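Local coordinates for protein putative fimbrium tip subunit Fim1F (Parabacteroides distasonis, PDB 3R4R) that is probably a component of the fimbrial tip, part of the surface filaments that mediate cell adhesion and biofilm formation, at residues 106-110 and 111-115; 205-208 and 209-212. One frame throughout, in Å; residues are numbered along the deposited sequence.

Contact 1: 106-110 and 111-115; sequences ANNAN and NSPFD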
ATOM      1  N   ALA A 106      -8.143   0.998  -6.214  1.00 34.34           N
ATOM      2  CA  ALA A 106      -7.562   1.651  -7.414  1.00 32.25           C
ATOM      3  C   ALA A 106      -8.560   1.672  -8.596  1.00 37.44           C
ATOM      4  O   ALA A 106      -8.266   2.271  -9.629  1.00 37.49           O
ATOM      5  CB  ALA A 106      -6.292   0.938  -7.820  1.00 32.39           C
ATOM      6  N   ASN A 107      -9.753   1.074  -8.429  1.00 35.14           N
ATOM      7  CA  ASN A 107     -10.791   1.066  -9.467  1.00 36.40           C
ATOM      8  C   ASN A 107     -11.326   2.465  -9.757  1.00 42.48           C
ATOM      9  O   ASN A 107     -11.186   3.371  -8.947  1.00 42.15           O
ATOM     10  CB  ASN A 107     -12.007   0.158  -9.077  1.00 33.00           C
ATOM     11  CG  ASN A 107     -11.771  -1.319  -8.894  1.00 46.40           C
ATOM     12  OD1 ASN A 107     -10.673  -1.838  -9.087  1.00 45.51           O
ATOM     13  ND2 ASN A 107     -12.821  -2.037  -8.504  1.00 32.69           N
ATOM     14  N   ASN A 108     -11.935   2.617 -10.936  1.00 40.68           N
ATOM     15  CA  ASN A 108     -12.670   3.787 -11.377  1.00 40.28           C
ATOM     16  C   ASN A 108     -14.131   3.571 -10.936  1.00 43.54           C
ATOM     17  O   ASN A 108     -14.418   2.562 -10.289  1.00 43.25           O
ATOM     18  CB  ASN A 108     -12.501   3.989 -12.903  1.00 36.28           C
ATOM     19  CG  ASN A 108     -11.108   4.199 -13.435  1.00 47.91           C
ATOM     20  OD1 ASN A 108     -10.762   3.687 -14.507  1.00 48.65           O
ATOM     21  ND2 ASN A 108     -10.285   4.974 -12.755  1.00 36.28           N
ATOM     22  N   ALA A 109     -15.055   4.450 -11.307  1.00 40.77           N
ATOM     23  CA  ALA A 109     -16.450   4.308 -10.901  1.00 43.28           C
ATOM     24  C   ALA A 109     -17.090   2.953 -11.286  1.00 51.37           C
ATOM     25  O   ALA A 109     -17.759   2.375 -10.436  1.00 52.01           O
ATOM     26  CB  ALA A 109     -17.273   5.406 -11.538  1.00 46.10           C
ATOM     27  N   ASN A 110     -16.910   2.463 -12.553  1.00 48.47           N
ATOM     28  CA  ASN A 110     -17.541   1.248 -13.092  1.00 48.97           C
ATOM     29  C   ASN A 110     -16.548   0.175 -13.584  1.00 49.28           C
ATOM     30  O   ASN A 110     -16.953  -0.924 -13.981  1.00 49.56           O
ATOM     31  CB  ASN A 110     -18.424   1.634 -14.317  1.00 55.79           C
ATOM     32  CG  ASN A 110     -19.294   2.855 -14.156  1.00 74.33           C
ATOM     33  OD1 ASN A 110     -19.198   3.796 -14.959  1.00 61.72           O
ATOM     34  ND2 ASN A 110     -20.091   2.913 -13.079  1.00 68.66           N
ATOM     35  N   ASN A 111     -15.271   0.505 -13.636  1.00 43.57           N
ATOM     36  CA  ASN A 111     -14.251  -0.400 -14.162  1.00 41.79           C
ATOM     37  C   ASN A 111     -12.923  -0.141 -13.469  1.00 41.15           C
ATOM     38  O   ASN A 111     -12.874   0.709 -12.589  1.00 40.79           O
ATOM     39  CB  ASN A 111     -14.115  -0.228 -15.716  1.00 41.62           C
ATOM     40  CG  ASN A 111     -13.565   1.097 -16.257  1.00 59.81           C
ATOM     41  OD1 ASN A 111     -13.438   2.108 -15.567  1.00 55.39           O
ATOM     42  ND2 ASN A 111     -13.235   1.119 -17.539  1.00 48.71           N
ATOM     43  N   SER A 112     -11.835  -0.838 -13.868  1.00 35.58           N
ATOM     44  CA  SER A 112     -10.528  -0.562 -13.273  1.00 33.62           C
ATOM     45  C   SER A 112      -9.522  -0.158 -14.355  1.00 40.02           C
ATOM     46  O   SER A 112      -9.694  -0.523 -15.525  1.00 41.25           O
ATOM     47  CB  SER A 112      -9.998  -1.760 -12.492  1.00 34.74           C
ATOM     48  OG  SER A 112      -9.313  -2.685 -13.320  1.00 39.06           O
ATOM     49  N   PRO A 113      -8.413   0.528 -13.983  1.00 35.58           N
ATOM     50  CA  PRO A 113      -7.372   0.825 -14.991  1.00 36.28           C
ATOM     51  C   PRO A 113      -6.574  -0.437 -15.460  1.00 39.89           C
ATOM     52  O   PRO A 113      -5.708  -0.309 -16.317  1.00 41.99           O
ATOM     53  CB  PRO A 113      -6.440   1.800 -14.239  1.00 36.79           C
ATOM     54  CG  PRO A 113      -6.665   1.559 -12.831  1.00 37.74           C
ATOM     55  CD  PRO A 113      -8.058   1.078 -12.660  1.00 33.34           C
ATOM     56  N   PHE A 114      -6.886  -1.648 -14.937  1.00 34.80           N
ATOM     57  CA  PHE A 114      -6.158  -2.897 -15.226  1.00 32.49           C
ATOM     58  C   PHE A 114      -6.930  -3.841 -16.149  1.00 36.38           C
ATOM     59  O   PHE A 114      -6.426  -4.931 -16.485  1.00 36.31           O
ATOM     60  CB  PHE A 114      -5.882  -3.625 -13.895  1.00 31.94           C
ATOM     61  CG  PHE A 114      -5.541  -2.695 -12.748  1.00 30.33           C
ATOM     62  CD1 PHE A 114      -4.303  -2.079 -12.674  1.00 30.97           C
ATOM     63  CD2 PHE A 114      -6.457  -2.447 -11.738  1.00 32.02           C
ATOM     64  CE1 PHE A 114      -4.013  -1.175 -11.654  1.00 29.99           C
ATOM     65  CE2 PHE A 114      -6.161  -1.548 -10.707  1.00 31.35           C
ATOM     66  CZ  PHE A 114      -4.936  -0.921 -10.678  1.00 27.96           C
ATOM     67  N   ASP A 115      -8.148  -3.432 -16.559  1.00 31.68           N
ATOM     68  CA  ASP A 115      -9.060  -4.237 -17.367  1.00 33.82           C
ATOM     69  C   ASP A 115      -8.492  -4.658 -18.734  1.00 39.50           C
ATOM     70  O   ASP A 115      -8.876  -5.726 -19.219  1.00 40.83           O
ATOM     71  CB  ASP A 115     -10.363  -3.474 -17.625  1.00 36.40           C
ATOM     72  CG  ASP A 115     -11.232  -3.301 -16.411  1.00 40.07           C
ATOM     73  OD1 ASP A 115     -10.832  -3.752 -15.327  1.00 41.72           O
ATOM     74  OD2 ASP A 115     -12.335  -2.767 -16.553  1.00 47.86           O
TER

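Contact 2: 205-208 and 209-212; sequences IFNT and SAVE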
ATOM      1  N   ILE A 205       4.867  -5.233  -6.736  1.00 43.22           N
ATOM      2  CA  ILE A 205       5.965  -5.185  -5.776  1.00 43.20           C
ATOM      3  C   ILE A 205       5.390  -5.482  -4.386  1.00 47.87           C
ATOM      4  O   ILE A 205       4.472  -4.805  -3.932  1.00 44.43           O
ATOM      5  CB  ILE A 205       6.702  -3.817  -5.879  1.00 44.90           C
ATOM      6  CG1 ILE A 205       5.694  -2.638  -5.888  1.00 42.32           C
ATOM      7  CG2 ILE A 205       7.534  -3.820  -7.195  1.00 43.85           C
ATOM      8  CD1 ILE A 205       6.253  -1.304  -5.813  1.00 50.04           C
ATOM      9  N   PHE A 206       5.905  -6.541  -3.737  1.00 48.29           N
ATOM     10  CA  PHE A 206       5.329  -7.012  -2.480  1.00 48.60           C
ATOM     11  C   PHE A 206       6.325  -7.104  -1.283  1.00 53.29           C
ATOM     12  O   PHE A 206       5.929  -7.635  -0.239  1.00 52.40           O
ATOM     13  CB  PHE A 206       4.765  -8.430  -2.720  1.00 51.32           C
ATOM     14  CG  PHE A 206       3.780  -8.529  -3.860  1.00 51.25           C
ATOM     15  CD1 PHE A 206       2.447  -8.183  -3.681  1.00 50.94           C
ATOM     16  CD2 PHE A 206       4.174  -9.018  -5.106  1.00 54.22           C
ATOM     17  CE1 PHE A 206       1.537  -8.280  -4.737  1.00 50.01           C
ATOM     18  CE2 PHE A 206       3.254  -9.131  -6.152  1.00 54.60           C
ATOM     19  CZ  PHE A 206       1.951  -8.748  -5.962  1.00 50.17           C
ATOM     20  N   ASN A 207       7.567  -6.593  -1.399  1.00 51.65           N
ATOM     21  CA  ASN A 207       8.511  -6.732  -0.286  1.00 54.94           C
ATOM     22  C   ASN A 207       8.375  -5.546   0.651  1.00 58.18           C
ATOM     23  O   ASN A 207       8.755  -4.432   0.304  1.00 58.30           O
ATOM     24  CB  ASN A 207       9.957  -6.886  -0.767  1.00 58.76           C
ATOM     25  CG  ASN A 207      10.948  -7.259   0.323  1.00 90.78           C
ATOM     26  OD1 ASN A 207      10.606  -7.446   1.505  1.00 86.87           O
ATOM     27  ND2 ASN A 207      12.200  -7.434  -0.069  1.00 82.24           N
ATOM     28  N   THR A 208       7.855  -5.795   1.859  1.00 54.80           N
ATOM     29  CA  THR A 208       7.634  -4.740   2.872  1.00 52.95           C
ATOM     30  C   THR A 208       8.927  -4.502   3.686  1.00 56.73           C
ATOM     31  O   THR A 208       8.862  -3.922   4.756  1.00 55.13           O
ATOM     32  CB  THR A 208       6.453  -5.108   3.786  1.00 62.86           C
ATOM     33  OG1 THR A 208       6.264  -4.031   4.697  1.00 76.75           O
ATOM     34  CG2 THR A 208       6.637  -6.433   4.566  1.00 58.12           C
ATOM     35  N   SER A 209      10.091  -4.895   3.139  1.00 58.16           N
ATOM     36  CA  SER A 209      11.416  -4.753   3.753  1.00 62.34           C
ATOM     37  C   SER A 209      12.434  -4.079   2.802  1.00 68.06           C
ATOM     38  O   SER A 209      13.506  -3.681   3.260  1.00 70.44           O
ATOM     39  CB  SER A 209      11.965  -6.115   4.183  1.00 69.37           C
ATOM     40  OG  SER A 209      11.103  -6.751   5.113  1.00 78.19           O
ATOM     41  N   ALA A 210      12.126  -3.977   1.498  1.00 62.80           N
ATOM     42  CA  ALA A 210      13.034  -3.359   0.526  1.00 63.29           C
ATOM     43  C   ALA A 210      12.285  -2.436  -0.418  1.00 62.58           C
ATOM     44  O   ALA A 210      11.152  -2.734  -0.774  1.00 59.42           O
ATOM     45  CB  ALA A 210      13.755  -4.432  -0.266  1.00 66.80           C
ATOM     46  N   VAL A 211      12.899  -1.301  -0.795  1.00 59.56           N
ATOM     47  CA  VAL A 211      12.269  -0.319  -1.685  1.00 57.39           C
ATOM     48  C   VAL A 211      12.383  -0.881  -3.134  1.00 59.06           C
ATOM     49  O   VAL A 211      13.473  -1.219  -3.571  1.00 62.42           O
ATOM     50  CB  VAL A 211      12.866   1.114  -1.508  1.00 63.33           C
ATOM     51  CG1 VAL A 211      14.356   1.180  -1.815  1.00 67.06           C
ATOM     52  CG2 VAL A 211      12.104   2.152  -2.318  1.00 61.76           C
ATOM     53  N   GLU A 212      11.236  -1.063  -3.831  1.00 51.01           N
ATOM     54  CA  GLU A 212      11.186  -1.659  -5.188  1.00 49.08           C
ATOM     55  C   GLU A 212      10.537  -0.717  -6.227  1.00 54.87           C
ATOM     56  O   GLU A 212      10.742  -0.923  -7.424  1.00 56.28           O
ATOM     57  CB  GLU A 212      10.385  -2.976  -5.169  1.00 47.73           C
ATOM     58  CG  GLU A 212      10.919  -4.105  -4.317  1.00 48.56           C
ATOM     59  CD  GLU A 212       9.864  -5.147  -3.983  1.00 59.37           C
ATOM     60  OE1 GLU A 212       8.950  -4.818  -3.194  1.00 42.98           O
ATOM     61  OE2 GLU A 212       9.977  -6.304  -4.450  1.00 47.30           O
TER

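Contact 1: 106-110 and 111-115
N108 and N111 meet at a tight reversal in the loop that follows strand 96-104, and an ST turn built on S112 finishes it. The backbone N of N108 donates to O of N111 at 2.7 Å, with an N-H...O angle of 143°. This bond pins the neck of the reversal, while A109 and N110 form its outer bend. The two asparagine side chains cross obliquely, with their amide planes 50° apart. CG of N111 sits between its own backbone N and carbonyl carbon (chi1 67°), which keeps the amide group beside the N108 side chain. CB of N108 lies 3.3 Å from O of N111, so the neck is packed as well as bonded.

N107 brings its OD1 to 3.5 Å from CB of S112. Its ND2 is held by O of C47, which ties the loop to strand 46-52.

At the open end of the reversal, A106 and F114 make the apolar part of the contact. The methyl CB of A106 lies at the edge of the F114 ring, in its plane, 3.7 Å from CZ. P113 CG lies over one face of the same ring, offset toward the rim, and the ring of H48 also meets it. P113 touches the first limb too, with CD against O of A106.

Residues S112 to D115 form a type I beta turn. S112 OG does two jobs there. It accepts from N of F114 at 3.1 Å, and it donates to OD1 of D115, 2.7 Å away, reaching that oxygen from above the carboxylate plane.

Contact 2: 205-208 and 209-212
E212 reaches across the loop with its carboxylate and holds N207 by the backbone. OE1 of E212 accepts from N of N207 at 2.9 Å, with an N-H...O angle of 151°. The donor comes in on the syn side of the carboxylate, somewhat out of its plane. E212 CG stands beside its own backbone N (chi1 -62°), and the chain runs extended beyond it to N207. On the way, E212 slides past I205 in the opposite direction. CG2 of I205 rests 3.6 Å from CB of E212, so the aliphatic part of the glutamate has a hydrophobic neighbour.

The same OE1 has a salt bridge to K263, whose NZ also bonds O of N207. An alanine in place of E212 would probably leave K263 without this charge partner and the backbone N of N207 without its acceptor.

N207 has its own part in the bend. Its CG points opposite its backbone N (chi1 -170°), and this carries the amide forward along the chain. OD1 then accepts a weak bond from N of S209 at 3.1 Å. ND2 of N207 lies alongside the methyl CB of A210, 3.4 Å away. T208 points away from the second limb, and its OG1 bonds O of K263.

An asparagine OD1 bonded to the backbone N two residues on fits an Asx turn, though the bond is weak. Here it lies at the bend of a connecting loop between strands 191-202 and 218-219, within the C-terminal transthyretin-like family region of this fimbrillin.

Overall arrangement
Contact 1 closes before contact 2 opens, and the two do not touch. Their centres are 24 Å apart and their nearest atoms about 11 Å. Contact 1 is more peripheral, about 17 Å from the centre of the chain, against 10 Å for contact 2. Both are reversals in loops between strands. The loops are linked through neighbouring residues: F114 of contact 1 touches I203, just ahead of 205-212, and F206 of contact 2 touches Y120, in the loop that also carries 106-115. The side chains of P113 and F206 each lie about 4 Å from a bound 1,2-ethanediol, probably from crystallisation.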